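Local coordinates for protein GCN5-related N-acetyltransferase (Sphaerobacter thermophilus, PDB 3TT2) that probably transfers an acyl group, such as the acetyl group of acetyl-coenzyme A, to an acceptor molecule, at residues E207-M212 / E221-A226; D161-A166 / V274-G279; V125-Y130 / H145-V150. All coordinates share one frame; numbering follows the deposited sequence.

Interaction 1 of 3, residues E207-M212 / E221-A226; sequences ERWLSM and ELWLLA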
loop_
_atom_site.group_PDB
_atom_site.type_symbol
_atom_site.label_atom_id
_atom_site.label_comp_id
_atom_site.label_asym_id
_atom_site.label_seq_id
_atom_site.Cartn_x
_atom_site.Cartn_y
_atom_site.Cartn_z
ATOM N N GLU A 207 -7.083 8.443 18.459
ATOM C CA GLU A 207 -5.972 9.379 18.432
ATOM C C GLU A 207 -4.962 9.005 17.349
ATOM O O GLU A 207 -4.429 9.880 16.663
ATOM C CB GLU A 207 -5.310 9.495 19.802
ATOM C CG GLU A 207 -6.238 10.061 20.869
ATOM C CD GLU A 207 -7.229 9.029 21.410
ATOM O OE1 GLU A 207 -6.869 7.833 21.471
ATOM O OE2 GLU A 207 -8.367 9.412 21.772
ATOM N N ARG A 208 -4.718 7.707 17.190
ATOM C CA ARG A 208 -3.843 7.202 16.134
ATOM C C ARG A 208 -4.361 7.629 14.771
ATOM O O ARG A 208 -3.612 8.128 13.932
ATOM C CB ARG A 208 -3.759 5.674 16.184
ATOM C CG ARG A 208 -2.701 5.111 17.128
ATOM C CD ARG A 208 -2.967 3.639 17.444
ATOM N NE ARG A 208 -1.862 3.006 18.163
ATOM C CZ ARG A 208 -1.666 3.096 19.475
ATOM N NH1 ARG A 208 -2.497 3.805 20.226
ATOM N NH2 ARG A 208 -0.632 2.481 20.036
ATOM N N TRP A 209 -5.655 7.428 14.559
ATOM C CA TRP A 209 -6.282 7.791 13.306
ATOM C C TRP A 209 -6.159 9.285 13.045
ATOM O O TRP A 209 -5.861 9.703 11.929
ATOM C CB TRP A 209 -7.733 7.361 13.321
ATOM C CG TRP A 209 -8.474 7.709 12.080
ATOM C CD1 TRP A 209 -8.472 7.024 10.905
ATOM C CD2 TRP A 209 -9.344 8.825 11.894
ATOM N NE1 TRP A 209 -9.283 7.650 9.995
ATOM C CE2 TRP A 209 -9.828 8.762 10.579
ATOM C CE3 TRP A 209 -9.758 9.878 12.715
ATOM C CZ2 TRP A 209 -10.709 9.706 10.067
ATOM C CZ3 TRP A 209 -10.630 10.816 12.199
ATOM C CH2 TRP A 209 -11.097 10.724 10.895
ATOM N N LEU A 210 -6.367 10.087 14.084
ATOM C CA LEU A 210 -6.207 11.539 13.988
ATOM C C LEU A 210 -4.829 11.971 13.511
ATOM O O LEU A 210 -4.707 12.886 12.710
ATOM C CB LEU A 210 -6.474 12.201 15.335
ATOM C CG LEU A 210 -7.930 12.414 15.736
ATOM C CD1 LEU A 210 -7.998 13.378 16.906
ATOM C CD2 LEU A 210 -8.757 12.922 14.557
ATOM N N SER A 211 -3.788 11.326 14.020
ATOM C CA SER A 211 -2.435 11.741 13.693
ATOM C C SER A 211 -2.040 11.260 12.311
ATOM O O SER A 211 -1.211 11.879 11.644
ATOM C CB SER A 211 -1.458 11.203 14.723
ATOM O OG SER A 211 -1.872 11.567 16.026
HETATM N N MSE A 212 -2.635 10.155 11.874
HETATM C CA MSE A 212 -2.316 9.613 10.563
HETATM C C MSE A 212 -2.978 10.419 9.466
HETATM O O MSE A 212 -2.475 10.511 8.346
HETATM C CB MSE A 212 -2.783 8.171 10.455
HETATM C CG MSE A 212 -1.865 7.162 11.081
HETATM SE SE MSE A 212 -2.433 5.358 10.635
HETATM C CE MSE A 212 -4.139 5.302 11.574
ATOM N N GLU A 221 -12.061 18.329 0.773
ATOM C CA GLU A 221 -12.762 18.260 -0.505
ATOM C C GLU A 221 -12.823 16.807 -1.004
ATOM O O GLU A 221 -13.804 16.387 -1.627
ATOM C CB GLU A 221 -11.999 19.119 -1.516
ATOM C CG GLU A 221 -12.802 20.090 -2.395
ATOM C CD GLU A 221 -11.896 20.862 -3.386
ATOM O OE1 GLU A 221 -11.469 21.996 -3.059
ATOM O OE2 GLU A 221 -11.604 20.337 -4.490
ATOM N N LEU A 222 -11.759 16.057 -0.713
ATOM C CA LEU A 222 -11.577 14.668 -1.144
ATOM C C LEU A 222 -12.012 13.599 -0.103
ATOM O O LEU A 222 -11.838 12.387 -0.326
ATOM C CB LEU A 222 -10.103 14.447 -1.507
ATOM C CG LEU A 222 -9.381 15.319 -2.551
ATOM C CD1 LEU A 222 -7.910 14.945 -2.619
ATOM C CD2 LEU A 222 -10.020 15.179 -3.914
ATOM N N TRP A 223 -12.545 14.028 1.038
ATOM C CA TRP A 223 -13.127 13.075 1.964
ATOM C C TRP A 223 -14.644 13.082 1.867
ATOM O O TRP A 223 -15.313 13.984 2.370
ATOM C CB TRP A 223 -12.722 13.407 3.389
ATOM C CG TRP A 223 -11.407 12.887 3.730
ATOM C CD1 TRP A 223 -10.378 12.637 2.873
ATOM C CD2 TRP A 223 -10.958 12.502 5.027
ATOM N NE1 TRP A 223 -9.303 12.132 3.566
ATOM C CE2 TRP A 223 -9.637 12.035 4.890
ATOM C CE3 TRP A 223 -11.543 12.511 6.297
ATOM C CZ2 TRP A 223 -8.888 11.585 5.976
ATOM C CZ3 TRP A 223 -10.800 12.061 7.378
ATOM C CH2 TRP A 223 -9.487 11.605 7.208
ATOM N N LEU A 224 -15.190 12.028 1.281
ATOM C CA LEU A 224 -16.625 11.945 1.083
ATOM C C LEU A 224 -17.247 10.925 2.000
ATOM O O LEU A 224 -16.675 9.869 2.272
ATOM C CB LEU A 224 -16.969 11.597 -0.357
ATOM C CG LEU A 224 -16.457 12.576 -1.398
ATOM C CD1 LEU A 224 -17.026 12.127 -2.700
ATOM C CD2 LEU A 224 -16.922 13.957 -1.094
ATOM N N LEU A 225 -18.435 11.265 2.475
ATOM C CA LEU A 225 -19.195 10.420 3.355
ATOM C C LEU A 225 -20.542 10.168 2.687
ATOM O O LEU A 225 -21.194 11.105 2.237
ATOM C CB LEU A 225 -19.412 11.141 4.679
ATOM C CG LEU A 225 -18.223 11.844 5.336
ATOM C CD1 LEU A 225 -18.625 12.410 6.695
ATOM C CD2 LEU A 225 -17.043 10.916 5.482
ATOM N N ALA A 226 -20.952 8.909 2.587
ATOM C CA ALA A 226 -22.332 8.626 2.248
ATOM C C ALA A 226 -23.147 8.753 3.531
ATOM O O ALA A 226 -22.836 8.145 4.561
ATOM C CB ALA A 226 -22.478 7.269 1.629
#
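Trp-209 and Trp-223 are the two residues through which helical residues 207-212 and residues 221-226 meet, two buried indoles reaching toward each other from opposite directions. The helical segment starts with Glu-207, whose carbonyl oxygen accepts two bonds one turn on: Ser-211 N lies 3.1 Å from Glu-207 O, and Ser-211 OG reaches the same oxygen from the other face of the carbonyl plane. At Trp-209 the helix offers its one contacting side chain. CG stands anti to the backbone N (chi1 179°), and although CB itself is not aimed at the strand, the long indole brings its benzo end across. Trp-209 CZ2 is equally near CZ3 and CH2 of Trp-223 (3.6 Å), and Trp-209 CH2 follows at 3.8 Å from Trp-223 CZ3. The six-membered rings have centroids 5.7 Å apart and planes inclined at 43°, an oblique meeting of the two benzo ends. The two segments bury 73 Å² in all, carried by these two side chains. Beyond Trp-209, Leu-210 O accepts a bond from Arg-217 NH2. Ser-211 closes the turn back onto Glu-207, and the selenomethionine at Met-212 continues the helix with its N on Arg-208 O.

This is buried helix-on-strand packing within the GNAT-family region of the C-terminal part of the chain, and it joins helix 206-213 to the start of strand 223-228. Tyr-188 and Thr-187 of helix 184-194 pack on Trp-209, while Trp-223 meets Phe-178 edge-to-face and touches Leu-239 of strand 233-243. The strand itself is bonded through its backbone to Arg-176 on one flank and Cys-238 on the other, and Leu-224 packs on helix 263-278.

Interaction 2 of 3, residues D161-A166 / V274-G279; sequences DQPPPA and VYYRRG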
loop_
_atom_site.group_PDB
_atom_site.type_symbol
_atom_site.label_atom_id
_atom_site.label_comp_id
_atom_site.label_asym_id
_atom_site.label_seq_id
_atom_site.Cartn_x
_atom_site.Cartn_y
_atom_site.Cartn_z
ATOM N N ASP A 161 -9.507 12.104 -18.283
ATOM C CA ASP A 161 -9.317 13.121 -19.308
ATOM C C ASP A 161 -10.668 13.646 -19.717
ATOM O O ASP A 161 -10.755 14.591 -20.475
ATOM C CB ASP A 161 -8.604 12.547 -20.538
ATOM C CG ASP A 161 -7.137 12.260 -20.297
ATOM O OD1 ASP A 161 -6.559 12.932 -19.412
ATOM O OD2 ASP A 161 -6.576 11.373 -21.007
ATOM N N GLN A 162 -11.716 13.013 -19.204
ATOM C CA GLN A 162 -13.077 13.277 -19.622
ATOM C C GLN A 162 -13.918 13.170 -18.382
ATOM O O GLN A 162 -13.656 12.308 -17.553
ATOM C CB GLN A 162 -13.543 12.191 -20.575
ATOM C CG GLN A 162 -12.606 11.944 -21.707
ATOM C CD GLN A 162 -13.308 11.995 -23.025
ATOM O OE1 GLN A 162 -14.284 12.726 -23.182
ATOM N NE2 GLN A 162 -12.825 11.212 -23.991
ATOM N N PRO A 163 -14.957 14.010 -18.266
ATOM C CA PRO A 163 -15.797 14.023 -17.061
ATOM C C PRO A 163 -16.407 12.666 -16.790
ATOM O O PRO A 163 -17.011 12.090 -17.687
ATOM C CB PRO A 163 -16.904 15.036 -17.395
ATOM C CG PRO A 163 -16.809 15.272 -18.877
ATOM C CD PRO A 163 -15.383 15.010 -19.261
ATOM N N PRO A 164 -16.265 12.175 -15.552
ATOM C CA PRO A 164 -16.854 10.925 -15.082
ATOM C C PRO A 164 -18.377 10.970 -15.145
ATOM O O PRO A 164 -18.979 12.037 -15.284
ATOM C CB PRO A 164 -16.409 10.860 -13.611
ATOM C CG PRO A 164 -15.226 11.704 -13.528
ATOM C CD PRO A 164 -15.495 12.831 -14.484
ATOM N N PRO A 165 -19.005 9.800 -15.091
ATOM C CA PRO A 165 -20.455 9.761 -14.964
ATOM C C PRO A 165 -20.886 10.378 -13.647
ATOM O O PRO A 165 -20.154 10.251 -12.665
ATOM C CB PRO A 165 -20.741 8.264 -14.952
ATOM C CG PRO A 165 -19.629 7.689 -15.770
ATOM C CD PRO A 165 -18.440 8.462 -15.330
ATOM N N ALA A 166 -22.040 11.050 -13.647
ATOM C CA ALA A 166 -22.686 11.541 -12.430
ATOM C C ALA A 166 -23.140 10.374 -11.568
ATOM O O ALA A 166 -23.789 9.435 -12.055
ATOM C CB ALA A 166 -23.876 12.414 -12.772
ATOM N N VAL A 274 -14.746 15.036 -8.140
ATOM C CA VAL A 274 -13.994 16.056 -7.417
ATOM C C VAL A 274 -12.562 16.176 -7.944
ATOM O O VAL A 274 -12.049 17.284 -8.135
ATOM C CB VAL A 274 -13.939 15.754 -5.923
ATOM C CG1 VAL A 274 -12.942 16.658 -5.251
ATOM C CG2 VAL A 274 -15.315 15.898 -5.294
ATOM N N TYR A 275 -11.934 15.027 -8.188
ATOM C CA TYR A 275 -10.585 14.988 -8.734
ATOM C C TYR A 275 -10.579 15.573 -10.124
ATOM O O TYR A 275 -9.659 16.315 -10.504
ATOM C CB TYR A 275 -10.072 13.553 -8.834
ATOM C CG TYR A 275 -9.472 12.989 -7.576
ATOM C CD1 TYR A 275 -8.311 13.521 -7.035
ATOM C CD2 TYR A 275 -10.044 11.897 -6.953
ATOM C CE1 TYR A 275 -7.754 12.990 -5.876
ATOM C CE2 TYR A 275 -9.507 11.368 -5.806
ATOM C CZ TYR A 275 -8.366 11.916 -5.262
ATOM O OH TYR A 275 -7.834 11.361 -4.120
ATOM N N TYR A 276 -11.592 15.204 -10.899
ATOM C CA TYR A 276 -11.616 15.626 -12.280
ATOM C C TYR A 276 -11.753 17.126 -12.341
ATOM O O TYR A 276 -11.033 17.788 -13.064
ATOM C CB TYR A 276 -12.738 14.979 -13.072
ATOM C CG TYR A 276 -12.858 15.580 -14.455
ATOM C CD1 TYR A 276 -11.967 15.215 -15.479
ATOM C CD2 TYR A 276 -13.839 16.536 -14.745
ATOM C CE1 TYR A 276 -12.060 15.783 -16.754
ATOM C CE2 TYR A 276 -13.937 17.105 -16.018
ATOM C CZ TYR A 276 -13.046 16.719 -17.005
ATOM O OH TYR A 276 -13.140 17.267 -18.245
ATOM N N ARG A 277 -12.667 17.683 -11.568
ATOM C CA ARG A 277 -12.903 19.099 -11.753
ATOM C C ARG A 277 -11.882 19.943 -10.978
ATOM O O ARG A 277 -11.837 21.159 -11.082
ATOM C CB ARG A 277 -14.389 19.448 -11.564
ATOM C CG ARG A 277 -14.845 19.775 -10.189
ATOM C CD ARG A 277 -16.372 19.772 -10.205
ATOM N NE ARG A 277 -16.916 18.425 -10.024
ATOM C CZ ARG A 277 -17.206 17.891 -8.839
ATOM N NH1 ARG A 277 -17.026 18.591 -7.717
ATOM N NH2 ARG A 277 -17.683 16.659 -8.777
ATOM N N ARG A 278 -11.038 19.243 -10.237
ATOM C CA ARG A 278 -9.814 19.776 -9.638
ATOM C C ARG A 278 -8.597 19.754 -10.584
ATOM O O ARG A 278 -7.585 20.433 -10.354
ATOM C CB ARG A 278 -9.498 18.895 -8.448
ATOM C CG ARG A 278 -8.422 19.339 -7.568
ATOM C CD ARG A 278 -8.938 19.156 -6.177
ATOM N NE ARG A 278 -7.887 18.785 -5.246
ATOM C CZ ARG A 278 -8.079 18.653 -3.942
ATOM N NH1 ARG A 278 -9.280 18.876 -3.412
ATOM N NH2 ARG A 278 -7.069 18.303 -3.167
ATOM N N GLY A 279 -8.692 18.943 -11.632
ATOM C CA GLY A 279 -7.622 18.800 -12.604
ATOM C C GLY A 279 -6.616 17.686 -12.338
ATOM O O GLY A 279 -5.535 17.650 -12.953
#
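Pro-163 lies over one face of the Tyr-276 ring, the two side chains running side by side and pointing the same way. Its CA sits almost above the ring centre, 3.8 Å from the centroid and 13° off the normal, which makes a CH-pi contact. Pro-163 CB lies 3.9 Å from Tyr-276 CE2, and Pro-163 CD approaches Tyr-276 CZ at 3.7 Å. Pro-164 meets the root of the same side chain at a slant, with Pro-164 CD 3.8 Å from Tyr-276 CB. The carbonyl carbon of Gln-162 comes to 3.6 Å from Tyr-276 CE1. The ring lies along this loop because CG is anti to the backbone N (chi1 172°), which extends the phenol outward from the last turn of helix 263-278. Gly-279, with positive phi, makes the Schellman motif at its C-terminal end.

The carboxylate of Asp-161 forms a salt bridge through OD1 with Arg-281, shortly after the helix, tying the loop to that part of the chain. The contact thus joins the loop between strands 148-159 and 173-177 to helix 263-278. One C-H, that of Pro-163 CA, faces the phenol, and the rest is apolar packing, a surface contact that depends on shape more than on directional polar bonds.

Interaction 3 of 3, residues V125-Y130 / H145-V150; sequences VTVQHY and HGYRPV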
loop_
_atom_site.group_PDB
_atom_site.type_symbol
_atom_site.label_atom_id
_atom_site.label_comp_id
_atom_site.label_asym_id
_atom_site.label_seq_id
_atom_site.Cartn_x
_atom_site.Cartn_y
_atom_site.Cartn_z
ATOM N N VAL A 125 5.064 -14.381 14.725
ATOM C CA VAL A 125 5.829 -13.347 14.057
ATOM C C VAL A 125 5.971 -13.713 12.593
ATOM O O VAL A 125 6.454 -14.797 12.283
ATOM C CB VAL A 125 7.219 -13.219 14.689
ATOM C CG1 VAL A 125 8.075 -12.261 13.890
ATOM C CG2 VAL A 125 7.101 -12.793 16.159
ATOM N N THR A 126 5.530 -12.831 11.697
ATOM C CA THR A 126 5.625 -13.092 10.261
ATOM C C THR A 126 6.442 -12.047 9.519
ATOM O O THR A 126 6.545 -10.902 9.954
ATOM C CB THR A 126 4.227 -13.220 9.572
ATOM O OG1 THR A 126 3.518 -11.971 9.622
ATOM C CG2 THR A 126 3.388 -14.315 10.231
ATOM N N VAL A 127 7.038 -12.468 8.404
ATOM C CA VAL A 127 7.643 -11.561 7.423
ATOM C C VAL A 127 6.902 -11.747 6.111
ATOM O O VAL A 127 6.525 -12.873 5.762
ATOM C CB VAL A 127 9.110 -11.888 7.147
ATOM C CG1 VAL A 127 9.653 -10.975 6.070
ATOM C CG2 VAL A 127 9.933 -11.780 8.408
ATOM N N GLN A 128 6.686 -10.655 5.386
ATOM C CA GLN A 128 5.951 -10.743 4.146
ATOM C C GLN A 128 6.482 -9.837 3.038
ATOM O O GLN A 128 7.023 -8.753 3.294
ATOM C CB GLN A 128 4.477 -10.472 4.393
ATOM C CG GLN A 128 4.155 -9.048 4.752
ATOM C CD GLN A 128 2.706 -8.886 5.140
ATOM O OE1 GLN A 128 2.066 -9.842 5.576
ATOM N NE2 GLN A 128 2.173 -7.684 4.976
ATOM N N HIS A 129 6.317 -10.314 1.804
ATOM C CA HIS A 129 6.764 -9.628 0.604
ATOM C C HIS A 129 5.587 -9.455 -0.337
ATOM O O HIS A 129 4.728 -10.328 -0.428
ATOM C CB HIS A 129 7.800 -10.471 -0.124
ATOM C CG HIS A 129 9.151 -10.474 0.519
ATOM N ND1 HIS A 129 10.213 -9.755 0.014
ATOM C CD2 HIS A 129 9.623 -11.128 1.607
ATOM C CE1 HIS A 129 11.279 -9.959 0.772
ATOM N NE2 HIS A 129 10.946 -10.790 1.744
ATOM N N TYR A 130 5.545 -8.336 -1.047
ATOM C CA TYR A 130 4.555 -8.191 -2.095
ATOM C C TYR A 130 5.243 -8.352 -3.435
ATOM O O TYR A 130 6.039 -7.509 -3.839
ATOM C CB TYR A 130 3.896 -6.832 -2.030
ATOM C CG TYR A 130 3.222 -6.521 -0.727
ATOM C CD1 TYR A 130 1.848 -6.653 -0.591
ATOM C CD2 TYR A 130 3.947 -6.063 0.356
ATOM C CE1 TYR A 130 1.205 -6.356 0.603
ATOM C CE2 TYR A 130 3.312 -5.758 1.561
ATOM C CZ TYR A 130 1.938 -5.910 1.673
ATOM O OH TYR A 130 1.297 -5.614 2.855
ATOM N N HIS A 145 12.329 -19.991 -0.373
ATOM C CA HIS A 145 12.590 -19.505 0.980
ATOM C C HIS A 145 11.484 -19.725 1.973
ATOM O O HIS A 145 11.564 -19.247 3.095
ATOM C CB HIS A 145 13.036 -18.057 0.985
ATOM C CG HIS A 145 14.430 -17.880 0.474
ATOM N ND1 HIS A 145 15.470 -18.665 0.903
ATOM C CD2 HIS A 145 14.943 -17.034 -0.450
ATOM C CE1 HIS A 145 16.579 -18.304 0.274
ATOM N NE2 HIS A 145 16.285 -17.318 -0.548
ATOM N N GLY A 146 10.440 -20.419 1.546
ATOM C CA GLY A 146 9.400 -20.848 2.457
ATOM C C GLY A 146 8.261 -19.859 2.565
ATOM O O GLY A 146 7.351 -20.038 3.375
ATOM N N TYR A 147 8.306 -18.817 1.744
ATOM C CA TYR A 147 7.243 -17.824 1.709
ATOM C C TYR A 147 6.112 -18.316 0.825
ATOM O O TYR A 147 6.331 -18.737 -0.304
ATOM C CB TYR A 147 7.767 -16.503 1.172
ATOM C CG TYR A 147 8.714 -15.781 2.102
ATOM C CD1 TYR A 147 10.008 -16.246 2.326
ATOM C CD2 TYR A 147 8.319 -14.618 2.741
ATOM C CE1 TYR A 147 10.864 -15.575 3.175
ATOM C CE2 TYR A 147 9.168 -13.947 3.583
ATOM C CZ TYR A 147 10.430 -14.426 3.800
ATOM O OH TYR A 147 11.252 -13.729 4.639
ATOM N N ARG A 148 4.891 -18.227 1.322
ATOM C CA ARG A 148 3.777 -18.836 0.635
ATOM C C ARG A 148 2.684 -17.811 0.318
ATOM O O ARG A 148 2.447 -16.872 1.096
ATOM C CB ARG A 148 3.208 -19.936 1.534
ATOM C CG ARG A 148 3.888 -21.358 1.448
ATOM C CD ARG A 148 3.314 -22.274 2.750
ATOM N NE ARG A 148 4.159 -23.501 2.897
ATOM C CZ ARG A 148 3.807 -24.536 3.690
ATOM N NH1 ARG A 148 2.623 -24.466 4.430
ATOM N NH2 ARG A 148 4.585 -25.700 3.754
ATOM N N PRO A 149 2.021 -17.985 -0.839
ATOM C CA PRO A 149 0.975 -17.083 -1.333
ATOM C C PRO A 149 -0.223 -17.050 -0.418
ATOM O O PRO A 149 -0.761 -18.095 -0.063
ATOM C CB PRO A 149 0.585 -17.702 -2.671
ATOM C CG PRO A 149 1.832 -18.389 -3.121
ATOM C CD PRO A 149 2.399 -18.978 -1.858
ATOM N N VAL A 150 -0.629 -15.836 -0.072
ATOM C CA VAL A 150 -1.664 -15.564 0.916
ATOM C C VAL A 150 -2.875 -14.944 0.224
ATOM O O VAL A 150 -3.970 -15.472 0.267
ATOM C CB VAL A 150 -1.126 -14.634 2.018
ATOM C CG1 VAL A 150 -2.245 -14.138 2.887
ATOM C CG2 VAL A 150 -0.092 -15.355 2.831
#
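Gln-128 and Tyr-147 mark the nearest approach of the two backbones, with CA atoms 7.6 Å apart, too far for direct strand pairing, so side chains span the interval. Tyr-147 supplies most of the surface, its CG anti to the carbonyl carbon (chi1 -70°) and its ring laid toward Val-127 and His-129. Val-127 CG1 stands in the plane of the phenol at its edge, 3.9 Å from Tyr-147 CE2. His-129 instead turns an edge to the ring face: His-129 CD2 is 3.5 Å from Tyr-147 CE2, the centroids are 5.1 Å apart, and the planes are nearly perpendicular at 84°, an offset edge-to-face pair. The phenol oxygen, which also touches Val-127 CG1, is hydrogen-bonded to Glu-109 OE2, so this buried polar atom has a partner. A leucine in place of Tyr-147 would probably leave the Glu-109 carboxylate without this mate and His-129 without an aromatic face to rest on.

Gly-146, with positive phi, closes helix 136-144 in a Schellman motif, and the contact packs the residues that follow against strand 125-132 in the N-terminal GNAT region. Strand 305-316, from the far end of the chain, runs between strands 125-132 and 148-159, and its Lys-315 touches Tyr-147. Helix 100-115 covers the cluster through Val-105 and Ile-112, while Val-87 of parallel strand 84-91 packs against Val-127 and His-129.

Interactions 1 and 2 are neighbours in space and touch, although their centres are about 22 Å apart: Glu-221 OE2 and Arg-278 NH1 form a salt bridge of 3.0 Å, and Leu-222 packs against Val-274 and Tyr-275. Along the chain, interaction 1 is nested inside the long loop that interaction 2 closes, with 161-166 part of the connection between strands 148-159 and 173-177. Interaction 3 lies in the N-terminal acetyltransferase region, across the chain's centre, its centre about 31 Å from that of interaction 1 and about 39 Å from that of interaction 2. The side chain of His-129 in interaction 3 is about 4 Å from a bound MES, probably from the crystallisation liquor, which may mark a pocket.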